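Local coordinates for carboxysome assembly protein CcmN (Synechococcus elongatus, PDB 7D6C) that helps build the beta-carboxysome, its N-terminal domain interacting with CcmM and its C-terminal peptide with the shell protein CcmK2, at residues S15-S21 and I32-L38; A27-A33 and I48-I54; I39-R45 and I60-A66; V82-G88 and L99-E105; A91-T97 and G107-P112. One frame throughout, in Å; residues are numbered along the deposited sequence.

The chain is the N-terminal domain of CcmN, and winds into three parallel sheets like those of a left-handed beta-helix. Each contact closes one coil. Interaction 1 brings 32-38 back to 15-21. Interaction 2 brings 48-54 to 27-33; it crosses interaction 1 and shares I32 and A33 with it. Interaction 3 brings 60-66 to 39-45 and crosses interaction 2. Interaction 4 follows in series, bringing 99-105 to 82-88, and touches interaction 3 through R63, G83 and Q84. Interaction 5 brings 107-112 to 91-97 and crosses interaction 4. Interactions 1, 3 and 4 meet in one sheet, and 2 and 5 in another. Interactions 3 and 4 also reach the third sheet, at strands 45-48, 66-69 and 85-87.

Interaction 1: S15-S21 and I32-L38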
# COMPACT_ATOMS: atom_id res chain seq x y z
N SER F 15 5.48 -2.35 -14.47
CA SER F 15 6.82 -2.63 -14.96
C SER F 15 7.42 -3.74 -14.13
O SER F 15 6.81 -4.26 -13.20
CB SER F 15 7.70 -1.38 -14.91
OG SER F 15 7.76 -0.84 -13.59
N ASP F 16 8.65 -4.12 -14.48
CA ASP F 16 9.50 -4.88 -13.58
C ASP F 16 10.51 -3.98 -12.88
O ASP F 16 11.57 -4.44 -12.48
CB ASP F 16 10.22 -5.99 -14.33
CG ASP F 16 11.25 -5.46 -15.31
OD1 ASP F 16 11.28 -4.23 -15.57
OD2 ASP F 16 12.02 -6.30 -15.82
N ARG F 17 10.20 -2.69 -12.78
CA ARG F 17 11.14 -1.76 -12.20
C ARG F 17 10.45 -0.89 -11.16
O ARG F 17 9.26 -0.59 -11.26
CB ARG F 17 11.83 -0.92 -13.26
CG ARG F 17 10.99 -0.07 -14.09
CD ARG F 17 11.72 0.11 -15.40
NE ARG F 17 11.81 -1.15 -16.12
CZ ARG F 17 12.05 -1.26 -17.43
NH1 ARG F 17 12.23 -0.17 -18.18
NH2 ARG F 17 12.15 -2.47 -18.00
N TYR F 18 11.24 -0.53 -10.15
CA TYR F 18 10.91 0.47 -9.16
C TYR F 18 11.44 1.83 -9.61
O TYR F 18 12.16 1.95 -10.59
CB TYR F 18 11.48 0.11 -7.80
CG TYR F 18 13.00 0.03 -7.71
CD1 TYR F 18 13.66 -1.15 -8.03
CD2 TYR F 18 13.75 1.12 -7.25
CE1 TYR F 18 15.04 -1.24 -7.92
CE2 TYR F 18 15.12 1.03 -7.13
CZ TYR F 18 15.76 -0.15 -7.47
OH TYR F 18 17.13 -0.26 -7.36
N PHE F 19 11.06 2.85 -8.85
CA PHE F 19 11.28 4.23 -9.25
C PHE F 19 11.79 5.02 -8.07
O PHE F 19 11.14 5.07 -7.02
CB PHE F 19 9.98 4.84 -9.77
CG PHE F 19 10.00 6.35 -9.83
CD1 PHE F 19 9.70 7.12 -8.70
CD2 PHE F 19 10.25 6.98 -11.02
CE1 PHE F 19 9.68 8.50 -8.76
CE2 PHE F 19 10.22 8.34 -11.09
CZ PHE F 19 9.94 9.11 -9.96
N ALA F 20 12.93 5.66 -8.25
CA ALA F 20 13.46 6.56 -7.23
C ALA F 20 13.37 8.00 -7.73
O ALA F 20 13.52 8.28 -8.92
CB ALA F 20 14.89 6.20 -6.88
N SER F 21 13.10 8.90 -6.80
CA SER F 21 13.18 10.31 -7.08
C SER F 21 13.69 10.96 -5.82
O SER F 21 13.04 10.85 -4.77
CB SER F 21 11.84 10.90 -7.49
OG SER F 21 12.01 12.17 -8.07
N ILE F 32 14.85 -4.89 -4.31
CA ILE F 32 13.68 -4.02 -4.33
C ILE F 32 12.69 -4.56 -5.34
O ILE F 32 13.01 -4.68 -6.53
CB ILE F 32 14.04 -2.57 -4.69
CG1 ILE F 32 14.99 -1.97 -3.65
CG2 ILE F 32 12.76 -1.74 -4.82
CD1 ILE F 32 15.78 -0.78 -4.16
N ALA F 33 11.47 -4.86 -4.88
CA ALA F 33 10.44 -5.37 -5.78
C ALA F 33 10.01 -4.30 -6.78
O ALA F 33 10.14 -3.10 -6.52
CB ALA F 33 9.23 -5.84 -4.99
N PRO F 34 9.50 -4.72 -7.94
CA PRO F 34 9.05 -3.73 -8.94
C PRO F 34 7.87 -2.91 -8.44
O PRO F 34 6.99 -3.40 -7.72
CB PRO F 34 8.66 -4.61 -10.13
CG PRO F 34 9.47 -5.83 -9.96
CD PRO F 34 9.54 -6.08 -8.48
N GLY F 35 7.86 -1.63 -8.82
CA GLY F 35 6.78 -0.78 -8.42
C GLY F 35 6.94 -0.17 -7.05
O GLY F 35 6.04 0.56 -6.60
N VAL F 36 8.06 -0.42 -6.38
CA VAL F 36 8.32 0.31 -5.15
C VAL F 36 8.74 1.75 -5.48
O VAL F 36 9.38 2.02 -6.51
CB VAL F 36 9.37 -0.42 -4.31
CG1 VAL F 36 9.89 0.47 -3.20
CG2 VAL F 36 8.74 -1.68 -3.75
N LEU F 37 8.32 2.68 -4.64
CA LEU F 37 8.47 4.10 -4.90
C LEU F 37 9.31 4.69 -3.78
O LEU F 37 8.82 4.85 -2.66
CB LEU F 37 7.11 4.78 -4.97
CG LEU F 37 6.22 4.16 -6.03
CD1 LEU F 37 4.80 4.70 -5.95
CD2 LEU F 37 6.87 4.46 -7.37
N LEU F 38 10.58 5.01 -4.10
CA LEU F 38 11.48 5.72 -3.18
C LEU F 38 11.51 7.20 -3.55
O LEU F 38 12.09 7.58 -4.57
CB LEU F 38 12.89 5.13 -3.24
CG LEU F 38 12.90 3.61 -3.18
CD1 LEU F 38 14.31 3.08 -3.09
CD2 LEU F 38 12.10 3.16 -1.99
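The Y18 ring lies over I32, and the two side chains cross at about a right angle. I32 CG2 makes a CH-pi contact, 3.6 Å from the centroid of the Y18 ring. I32 CD1 covers the same ring further out, 3.4 Å from Y18 CZ. Y18 CG sits between its backbone N and carbonyl carbon (chi1 63°), and this directs the ring over I32. At the other end, P34 CB packs against the backbone, 3.4 Å from D16 C. F19 CB meets L37 CD2 at 3.9 Å.

The backbones hold these groups in parallel register. F19 N donates to V36 O at 3.0 Å. L38 N then bonds to F19 O, and S21 N to L38 O. R17 O takes two donors: S15 OG at 2.8 Å and G35 N from above the carbonyl plane. G35 is the third residue of the type II turn A33-V36, where its backbone angles call for glycine. Behind this, R17 NE and NH2 form a side-on salt bridge with D16 OD1.

The contact begins one sheet of the beta-helix. Strand 19-21 is its outermost strand within this chain, and strand 37-40 continues the pairing to strand 59-63. L38 packs inward on I46, I48 and I60. F19 faces the chain of another protein, while P34 packs on F19 of a second CcmN copy.

Interaction 2: A27-A33 and I48-I54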
# COMPACT_ATOMS: atom_id res chain seq x y z
N ALA F 27 22.45 -0.04 -1.94
CA ALA F 27 23.40 -1.10 -1.54
C ALA F 27 23.33 -2.32 -2.45
O ALA F 27 22.25 -2.85 -2.74
CB ALA F 27 23.21 -1.52 -0.10
N ALA F 28 24.52 -2.78 -2.90
CA ALA F 28 24.56 -3.68 -4.06
C ALA F 28 23.78 -4.96 -3.82
O ALA F 28 23.27 -5.54 -4.78
CB ALA F 28 26.01 -3.97 -4.40
N ASP F 29 23.64 -5.40 -2.56
CA ASP F 29 22.93 -6.65 -2.25
C ASP F 29 21.46 -6.44 -1.89
O ASP F 29 20.81 -7.38 -1.42
CB ASP F 29 23.67 -7.39 -1.14
CG ASP F 29 23.74 -6.60 0.14
OD1 ASP F 29 23.16 -5.49 0.18
OD2 ASP F 29 24.37 -7.09 1.10
N VAL F 30 20.93 -5.23 -2.08
CA VAL F 30 19.55 -4.91 -1.77
C VAL F 30 18.64 -5.48 -2.85
O VAL F 30 19.01 -5.54 -4.02
CB VAL F 30 19.37 -3.38 -1.64
CG1 VAL F 30 17.89 -2.98 -1.71
CG2 VAL F 30 19.99 -2.88 -0.36
N VAL F 31 17.46 -5.91 -2.44
CA VAL F 31 16.45 -6.44 -3.34
C VAL F 31 15.23 -5.55 -3.21
O VAL F 31 14.64 -5.46 -2.13
CB VAL F 31 16.11 -7.89 -2.99
CG1 VAL F 31 15.16 -8.50 -4.03
CG2 VAL F 31 17.39 -8.71 -2.79
N ILE F 32 14.85 -4.89 -4.31
CA ILE F 32 13.68 -4.02 -4.33
C ILE F 32 12.69 -4.56 -5.34
O ILE F 32 13.01 -4.68 -6.53
CB ILE F 32 14.04 -2.57 -4.69
CG1 ILE F 32 14.99 -1.97 -3.65
CG2 ILE F 32 12.76 -1.74 -4.82
CD1 ILE F 32 15.78 -0.78 -4.16
N ALA F 33 11.47 -4.86 -4.88
CA ALA F 33 10.44 -5.37 -5.78
C ALA F 33 10.01 -4.30 -6.78
O ALA F 33 10.14 -3.10 -6.52
CB ALA F 33 9.23 -5.84 -4.99
N ILE F 48 19.36 2.90 2.47
CA ILE F 48 18.97 1.50 2.66
C ILE F 48 20.23 0.66 2.77
O ILE F 48 21.07 0.69 1.87
CB ILE F 48 18.09 1.00 1.50
CG1 ILE F 48 16.83 1.85 1.36
CG2 ILE F 48 17.75 -0.47 1.62
CD1 ILE F 48 16.29 1.83 -0.02
N ALA F 49 20.37 -0.12 3.84
CA ALA F 49 21.63 -0.79 4.12
C ALA F 49 21.70 -2.16 3.43
O ALA F 49 20.98 -2.43 2.46
CB ALA F 49 21.84 -0.89 5.63
N SER F 50 22.55 -3.04 3.95
CA SER F 50 22.97 -4.26 3.26
C SER F 50 21.97 -5.37 3.53
O SER F 50 21.56 -5.58 4.68
CB SER F 50 24.34 -4.70 3.78
OG SER F 50 25.31 -3.67 3.59
N GLY F 51 21.58 -6.08 2.48
CA GLY F 51 20.74 -7.25 2.66
C GLY F 51 19.27 -6.97 2.83
O GLY F 51 18.50 -7.92 3.04
N VAL F 52 18.86 -5.71 2.75
CA VAL F 52 17.46 -5.33 2.82
C VAL F 52 16.65 -5.85 1.63
O VAL F 52 17.14 -5.92 0.49
CB VAL F 52 17.37 -3.80 2.92
CG1 VAL F 52 15.96 -3.30 2.61
CG2 VAL F 52 17.76 -3.40 4.33
N CYS F 53 15.39 -6.19 1.91
CA CYS F 53 14.39 -6.53 0.91
C CYS F 53 13.19 -5.62 1.11
O CYS F 53 12.73 -5.45 2.24
CB CYS F 53 13.95 -7.97 1.04
SG CYS F 53 15.37 -9.01 1.17
N ILE F 54 12.68 -5.07 0.01
CA ILE F 54 11.48 -4.24 0.05
C ILE F 54 10.44 -4.86 -0.86
O ILE F 54 10.66 -5.00 -2.07
CB ILE F 54 11.77 -2.80 -0.38
CG1 ILE F 54 12.97 -2.25 0.43
CG2 ILE F 54 10.45 -1.98 -0.31
CD1 ILE F 54 13.49 -0.95 -0.06
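G51 N donates to D29 OD1 at 2.9 Å, approaching from above the carboxylate plane. D29 CG stands between the backbone N and the carbonyl carbon (chi1 61°), which brings OD1 to G51 N and beside S50 CA. S50 CB lies beside the carboxylate, 3.6 Å from D29 OD2. G51 has a positive phi, which favours glycine, and belongs to the type II turn A49-V52. D29 belongs to the type I turn A27-V30.

Past these turns the two strands run parallel. V31 N donates to V52 O at 2.9 Å. I54 N returns a bond to V31 O, and A33 N donates to I54 O. These are equivalent strands of successive coils of a left-handed beta-helix, so residues at matching positions stack, I32 on I54 and V31 on C53. I32 and I54 lie side by side and point the same way, with I32 CG1 4.0 Å from I54 CD1. V30 meets I48 at about a right angle, CG2 to CG2 at 3.8 Å. I54 packs further on V36 and L75. V31 and C53 point to the other side of the sheet, where they pack on I39 and H61 of a second CcmN copy.

Interaction 3: I39-R45 and I60-A66; sequences IAEADSR and IHARGGA
I60 O accepts the backbone N of I39 in a straight bond of 2.7 Å. H61 comes next and carries the polar side of the contact. Its NE2 donates to E41 OE1 at 3.3 Å. The carboxylate lies near the ring plane of H61 but is turned 77° from it, and the proton comes from above the carboxylate plane. H61 CG is anti to the backbone N (chi1 -172°), which brings the ring across I39 obliquely, with H61 CD2 3.4 Å from I39 CG2. H61 ND1 bonds to a polar side chain in the chain of another protein. With an alanine here, E41 OE1 and that outside side chain would probably lose their common partner, and I39 CG2 its cover.

A62 N bonds to I39 O, and A62 CB packs 4.0 Å from S44 CB. R63 CG rests on E41 CG. At G64 and G65 the chain turns a corner. G65 N donates to S44 OG at 2.9 Å, and G65 O accepts R45 N at 3.2 Å. A66 CB then lies over one face of the R45 guanidinium, 3.9 Å from R45 CZ. R45 NH1 forms a salt bridge with E47.

The contact joins two coils of the beta-helix across a corner. Strands 37-40 and 59-63 pair before it, between strands 19-21 and 80-82. Strands 45-48 and 66-69 continue in the next sheet.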
# COMPACT_ATOMS: atom_id res chain seq x y z
N ILE F 39 10.89 8.03 -2.71
CA ILE F 39 10.77 9.46 -2.95
C ILE F 39 11.45 10.18 -1.80
O ILE F 39 11.19 9.88 -0.63
CB ILE F 39 9.30 9.89 -3.10
CG1 ILE F 39 8.70 9.22 -4.32
CG2 ILE F 39 9.17 11.39 -3.26
CD1 ILE F 39 8.12 7.91 -4.01
N ALA F 40 12.34 11.12 -2.13
CA ALA F 40 13.01 11.95 -1.13
C ALA F 40 12.93 13.40 -1.56
O ALA F 40 13.37 13.75 -2.67
CB ALA F 40 14.46 11.51 -0.90
N GLU F 41 12.33 14.25 -0.72
CA GLU F 41 12.25 15.67 -1.00
C GLU F 41 13.64 16.31 -0.93
O GLU F 41 14.61 15.70 -0.46
CB GLU F 41 11.29 16.37 -0.03
CG GLU F 41 9.88 15.81 -0.03
CD GLU F 41 9.11 16.19 -1.28
OE1 GLU F 41 8.83 15.31 -2.13
OE2 GLU F 41 8.79 17.38 -1.43
N ALA F 42 13.72 17.56 -1.40
CA ALA F 42 15.02 18.21 -1.60
C ALA F 42 15.80 18.30 -0.31
O ALA F 42 17.04 18.20 -0.32
CB ALA F 42 14.84 19.60 -2.20
N ASP F 43 15.11 18.46 0.81
CA ASP F 43 15.71 18.50 2.14
C ASP F 43 15.94 17.11 2.73
O ASP F 43 16.01 16.97 3.95
CB ASP F 43 14.82 19.32 3.08
CG ASP F 43 13.43 18.71 3.23
OD1 ASP F 43 12.83 18.29 2.20
OD2 ASP F 43 12.96 18.65 4.38
N SER F 44 16.05 16.09 1.89
CA SER F 44 15.80 14.75 2.40
C SER F 44 16.50 13.71 1.53
O SER F 44 16.77 13.93 0.34
CB SER F 44 14.29 14.48 2.46
OG SER F 44 13.71 15.20 3.54
N ARG F 45 16.75 12.56 2.15
CA ARG F 45 17.38 11.44 1.48
C ARG F 45 16.87 10.13 2.05
O ARG F 45 16.43 10.06 3.21
CB ARG F 45 18.90 11.50 1.64
CG ARG F 45 19.28 11.48 3.10
CD ARG F 45 20.75 11.24 3.34
NE ARG F 45 21.00 11.43 4.76
CZ ARG F 45 21.44 10.47 5.57
NH1 ARG F 45 21.71 9.26 5.07
NH2 ARG F 45 21.62 10.73 6.88
N ILE F 60 8.38 4.50 0.08
CA ILE F 60 9.23 5.17 1.05
C ILE F 60 9.29 6.63 0.64
O ILE F 60 9.78 6.96 -0.45
CB ILE F 60 10.64 4.55 1.10
CG1 ILE F 60 10.54 3.02 1.12
CG2 ILE F 60 11.37 5.05 2.31
CD1 ILE F 60 10.02 2.44 2.42
N HIS F 61 8.79 7.52 1.50
CA HIS F 61 8.77 8.95 1.20
C HIS F 61 9.42 9.73 2.34
O HIS F 61 8.81 9.88 3.40
CB HIS F 61 7.35 9.43 0.93
CG HIS F 61 7.30 10.83 0.44
ND1 HIS F 61 6.13 11.57 0.42
CD2 HIS F 61 8.26 11.65 -0.04
CE1 HIS F 61 6.39 12.78 -0.06
NE2 HIS F 61 7.67 12.85 -0.35
N ALA F 62 10.64 10.22 2.11
CA ALA F 62 11.39 10.91 3.15
C ALA F 62 11.03 12.38 3.14
O ALA F 62 11.00 13.01 2.08
CB ALA F 62 12.89 10.72 2.95
N ARG F 63 10.72 12.92 4.32
CA ARG F 63 10.31 14.32 4.41
C ARG F 63 10.86 14.94 5.69
O ARG F 63 10.64 14.41 6.79
CB ARG F 63 8.79 14.47 4.35
CG ARG F 63 8.37 15.78 3.72
CD ARG F 63 6.88 16.04 3.79
NE ARG F 63 6.06 14.90 3.41
CZ ARG F 63 4.87 15.06 2.85
NH1 ARG F 63 4.12 14.01 2.49
NH2 ARG F 63 4.44 16.29 2.62
N GLY F 64 11.56 16.06 5.53
CA GLY F 64 12.21 16.74 6.63
C GLY F 64 13.41 16.02 7.21
O GLY F 64 13.74 16.21 8.38
N GLY F 65 14.06 15.18 6.43
CA GLY F 65 15.16 14.45 6.99
C GLY F 65 15.41 13.18 6.18
O GLY F 65 15.27 13.18 4.96
N ALA F 66 15.79 12.13 6.90
CA ALA F 66 16.19 10.89 6.25
C ALA F 66 15.31 9.74 6.68
O ALA F 66 14.79 9.70 7.80
CB ALA F 66 17.66 10.55 6.56

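Interaction 4: V82-G88 and L99-E105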
# COMPACT_ATOMS: atom_id res chain seq x y z
N VAL F 82 6.59 7.38 5.69
CA VAL F 82 6.55 8.80 5.40
C VAL F 82 7.18 9.54 6.56
O VAL F 82 6.90 9.21 7.72
CB VAL F 82 5.11 9.32 5.19
CG1 VAL F 82 5.12 10.83 5.03
CG2 VAL F 82 4.48 8.64 4.01
N GLY F 83 8.00 10.56 6.26
CA GLY F 83 8.54 11.42 7.31
C GLY F 83 10.01 11.19 7.51
O GLY F 83 10.73 11.21 6.51
N GLN F 84 10.49 10.97 8.75
CA GLN F 84 11.85 10.48 8.91
C GLN F 84 11.80 9.27 9.83
O GLN F 84 11.16 9.31 10.89
CB GLN F 84 12.88 11.48 9.51
CG GLN F 84 12.86 12.85 8.90
CD GLN F 84 12.35 13.86 9.91
OE1 GLN F 84 12.78 13.80 11.08
NE2 GLN F 84 11.24 14.54 9.58
N SER F 85 12.51 8.21 9.45
CA SER F 85 12.38 6.92 10.13
C SER F 85 13.72 6.19 10.04
O SER F 85 14.44 6.31 9.05
CB SER F 85 11.26 6.10 9.48
OG SER F 85 11.18 4.77 9.98
N ILE F 86 14.06 5.47 11.10
CA ILE F 86 15.19 4.56 11.09
C ILE F 86 14.65 3.20 11.46
O ILE F 86 14.12 3.02 12.56
CB ILE F 86 16.28 4.99 12.07
CG1 ILE F 86 16.69 6.43 11.82
CG2 ILE F 86 17.48 4.06 11.97
CD1 ILE F 86 17.85 6.84 12.63
N VAL F 87 14.74 2.25 10.54
CA VAL F 87 14.25 0.90 10.80
C VAL F 87 15.45 0.06 11.22
O VAL F 87 16.41 -0.10 10.45
CB VAL F 87 13.54 0.31 9.57
CG1 VAL F 87 12.89 -1.02 9.94
CG2 VAL F 87 12.49 1.28 9.08
N GLY F 88 15.39 -0.44 12.45
CA GLY F 88 16.47 -1.18 13.07
C GLY F 88 17.09 -2.30 12.25
O GLY F 88 16.53 -2.77 11.26
N LEU F 99 4.48 3.53 8.85
CA LEU F 99 5.30 4.28 9.80
C LEU F 99 5.34 5.72 9.36
O LEU F 99 5.82 6.00 8.26
CB LEU F 99 6.72 3.73 9.88
CG LEU F 99 6.96 2.26 10.18
CD1 LEU F 99 8.44 1.94 10.02
CD2 LEU F 99 6.52 1.94 11.57
N VAL F 100 4.87 6.64 10.22
CA VAL F 100 4.85 8.09 9.96
C VAL F 100 5.65 8.80 11.03
O VAL F 100 5.16 8.98 12.15
CB VAL F 100 3.42 8.65 9.91
CG1 VAL F 100 3.48 10.07 9.39
CG2 VAL F 100 2.52 7.79 9.05
N ASN F 101 6.85 9.26 10.67
CA ASN F 101 7.76 9.92 11.62
C ASN F 101 7.98 9.05 12.86
O ASN F 101 8.04 9.55 13.98
CB ASN F 101 7.25 11.31 12.01
CG ASN F 101 7.31 12.33 10.86
OD1 ASN F 101 8.32 12.46 10.18
ND2 ASN F 101 6.21 13.08 10.66
N THR F 102 8.09 7.73 12.67
CA THR F 102 8.34 6.79 13.76
C THR F 102 9.31 5.70 13.31
O THR F 102 9.27 5.26 12.16
CB THR F 102 7.02 6.16 14.28
OG1 THR F 102 6.14 5.88 13.18
CG2 THR F 102 6.28 7.09 15.24
N SER F 103 10.18 5.27 14.23
CA SER F 103 11.31 4.37 13.95
C SER F 103 11.14 3.02 14.64
O SER F 103 10.34 2.86 15.56
CB SER F 103 12.63 5.01 14.42
OG SER F 103 12.76 6.36 14.01
N ILE F 104 11.93 2.04 14.23
CA ILE F 104 11.80 0.68 14.75
C ILE F 104 13.14 0.23 15.34
O ILE F 104 14.19 0.28 14.67
CB ILE F 104 11.33 -0.31 13.67
CG1 ILE F 104 9.96 0.12 13.14
CG2 ILE F 104 11.28 -1.74 14.21
CD1 ILE F 104 8.89 0.11 14.22
N GLU F 105 13.08 -0.21 16.60
CA GLU F 105 14.19 -0.91 17.25
C GLU F 105 14.71 -2.05 16.38
O GLU F 105 13.94 -2.74 15.69
CB GLU F 105 13.69 -1.42 18.61
CG GLU F 105 12.39 -2.32 18.53
CD GLU F 105 11.07 -1.52 18.35
OE1 GLU F 105 11.12 -0.28 18.11
OE2 GLU F 105 9.96 -2.12 18.43
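N101 holds its CG beside its own backbone N (chi1 -69°), and this turns OD1 toward the backbone of G83 and Q84, where the chain turns its corner. OD1 accepts Q84 N at 3.0 Å, with the donor tilted somewhat from the carbonyl plane. G83 CA lies close to the same oxygen, and a side chain at G83 would run into it. S85 OG is anti to the backbone N (chi1 173°), which takes the hydroxyl to T102 O at 2.9 Å. The Q84 and N101 side chains cross obliquely, their amide planes 58° apart, but Q84 NE2 finds its hydrogen bond at R63 O.

Before the corner the strands pair in parallel. V82 N donates to L99 O and N101 N to V82 O, both at 3.0 Å. After it the register has shifted by one residue. I104 N donates to I86 O at 2.9 Å, and G88 N donates to I104 O. S103 OG adds a weak bond of 3.3 Å from I86 N. On the inner side V87 and I104 lie side by side, pointing the same way, with V87 CG1 4.1 Å from I104 CB. V87 CG2 also touches L99 CD1 at 4.2 Å.

This is a corner between two sheets of the beta-helix, and regular pairing breaks there. V87, L99 and I104 contribute to the apolar interior, with I81 and L116 nearby. N101 OD1 takes Q84 N, and S85 OG gives to T102 O. Side-chain to backbone hydrogen bonds thus bridge the two coils where the backbone pairing is interrupted.

Interaction 5: A91-T97 and G107-P112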
# COMPACT_ATOMS: atom_id res chain seq x y z
N ALA F 91 15.07 -5.87 11.46
CA ALA F 91 13.64 -5.70 11.69
C ALA F 91 12.80 -6.33 10.57
O ALA F 91 13.29 -6.59 9.46
CB ALA F 91 13.31 -4.21 11.83
N CYS F 92 11.51 -6.56 10.87
CA CYS F 92 10.54 -7.19 9.97
C CYS F 92 9.23 -6.43 10.04
O CYS F 92 8.65 -6.30 11.12
CB CYS F 92 10.27 -8.64 10.36
SG CYS F 92 11.67 -9.65 10.46
N LEU F 93 8.73 -5.99 8.88
CA LEU F 93 7.55 -5.13 8.83
C LEU F 93 6.45 -5.85 8.05
O LEU F 93 6.59 -6.08 6.84
CB LEU F 93 7.88 -3.80 8.18
CG LEU F 93 9.02 -2.97 8.75
CD1 LEU F 93 8.92 -1.56 8.18
CD2 LEU F 93 8.96 -2.96 10.24
N GLY F 94 5.35 -6.18 8.74
CA GLY F 94 4.26 -6.88 8.09
C GLY F 94 3.69 -6.11 6.92
O GLY F 94 3.88 -4.90 6.79
N ALA F 95 2.99 -6.83 6.05
CA ALA F 95 2.29 -6.21 4.94
C ALA F 95 1.45 -5.02 5.40
O ALA F 95 0.77 -5.07 6.43
CB ALA F 95 1.39 -7.24 4.25
N SER F 96 1.52 -3.95 4.62
CA SER F 96 0.72 -2.74 4.84
C SER F 96 0.93 -2.13 6.22
O SER F 96 0.03 -1.49 6.77
CB SER F 96 -0.75 -3.03 4.58
OG SER F 96 -0.85 -3.60 3.29
N THR F 97 2.13 -2.30 6.77
CA THR F 97 2.58 -1.44 7.84
C THR F 97 2.63 0.01 7.36
O THR F 97 3.04 0.29 6.23
CB THR F 97 3.98 -1.85 8.30
OG1 THR F 97 3.98 -3.23 8.69
CG2 THR F 97 4.45 -0.98 9.46
N GLY F 107 15.65 -5.60 15.23
CA GLY F 107 14.98 -6.85 15.50
C GLY F 107 13.50 -6.75 15.79
O GLY F 107 12.85 -7.79 15.97
N GLY F 108 12.95 -5.54 15.86
CA GLY F 108 11.53 -5.40 16.12
C GLY F 108 10.70 -5.87 14.95
O GLY F 108 11.11 -5.79 13.80
N VAL F 109 9.51 -6.37 15.25
CA VAL F 109 8.62 -6.94 14.24
C VAL F 109 7.26 -6.25 14.31
O VAL F 109 6.70 -6.07 15.39
CB VAL F 109 8.48 -8.46 14.42
CG1 VAL F 109 7.59 -9.05 13.32
CG2 VAL F 109 9.85 -9.11 14.40
N THR F 110 6.72 -5.91 13.15
CA THR F 110 5.46 -5.18 13.04
C THR F 110 4.34 -6.03 12.47
O THR F 110 4.47 -6.59 11.38
CB THR F 110 5.65 -3.94 12.17
OG1 THR F 110 6.44 -2.96 12.88
CG2 THR F 110 4.34 -3.40 11.73
N ALA F 111 3.21 -6.06 13.18
CA ALA F 111 2.06 -6.82 12.72
C ALA F 111 1.53 -6.23 11.42
O ALA F 111 1.50 -5.00 11.27
CB ALA F 111 0.93 -6.84 13.75
N PRO F 112 1.13 -7.05 10.47
CA PRO F 112 0.56 -6.52 9.23
C PRO F 112 -0.59 -5.56 9.52
O PRO F 112 -1.34 -5.74 10.48
CB PRO F 112 0.09 -7.78 8.49
CG PRO F 112 0.14 -8.88 9.52
CD PRO F 112 1.21 -8.52 10.46
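C92 N donates to G108 O at 3.1 Å. C92 O accepts T110 N at 2.8 Å. G94 N then donates to T110 O, also at 2.8 Å. These three bonds set the two segments in parallel register. A111 O is taken by S114 OG, outside the contact. L93 turns its own backbone the other way, to L74 and A76.

G94 O accepts T97 N at 3.1 Å, and this bond closes the type II turn G94-T97. T97 OG1 sits beside its backbone N (chi1 -56°), which folds the hydroxyl back toward G94 O from the same face of the carbonyl plane as T97 N. It too is placed to donate to G94 O, but the modelled separation is too short to be trusted. T97 and T110 reach toward each other tip to tip, CG2 to CG2 at 3.3 Å. A valine in place of T97 has no hydroxyl, and G94 O would probably be left with the backbone N alone as its donor from this residue.

Side-chain packing flanks the bonds. C92 CB meets V109 CG1 at 4.0 Å. The L93 and T110 side chains cross obliquely, L93 CD2 3.6 Å from T110 OG1. P112 CB packs 3.5 Å from A95 O. At G94 a side chain would collide with P112 N and T110 O.

The pair closes the sheet of strands 31-32, 53-54, 74-75, 92-93 and 109-110, with 109-110 outermost within this chain. I104 lies against A91 in the interior. On the outer face C92 and V109 pack on V82 and L115 of a second CcmN copy.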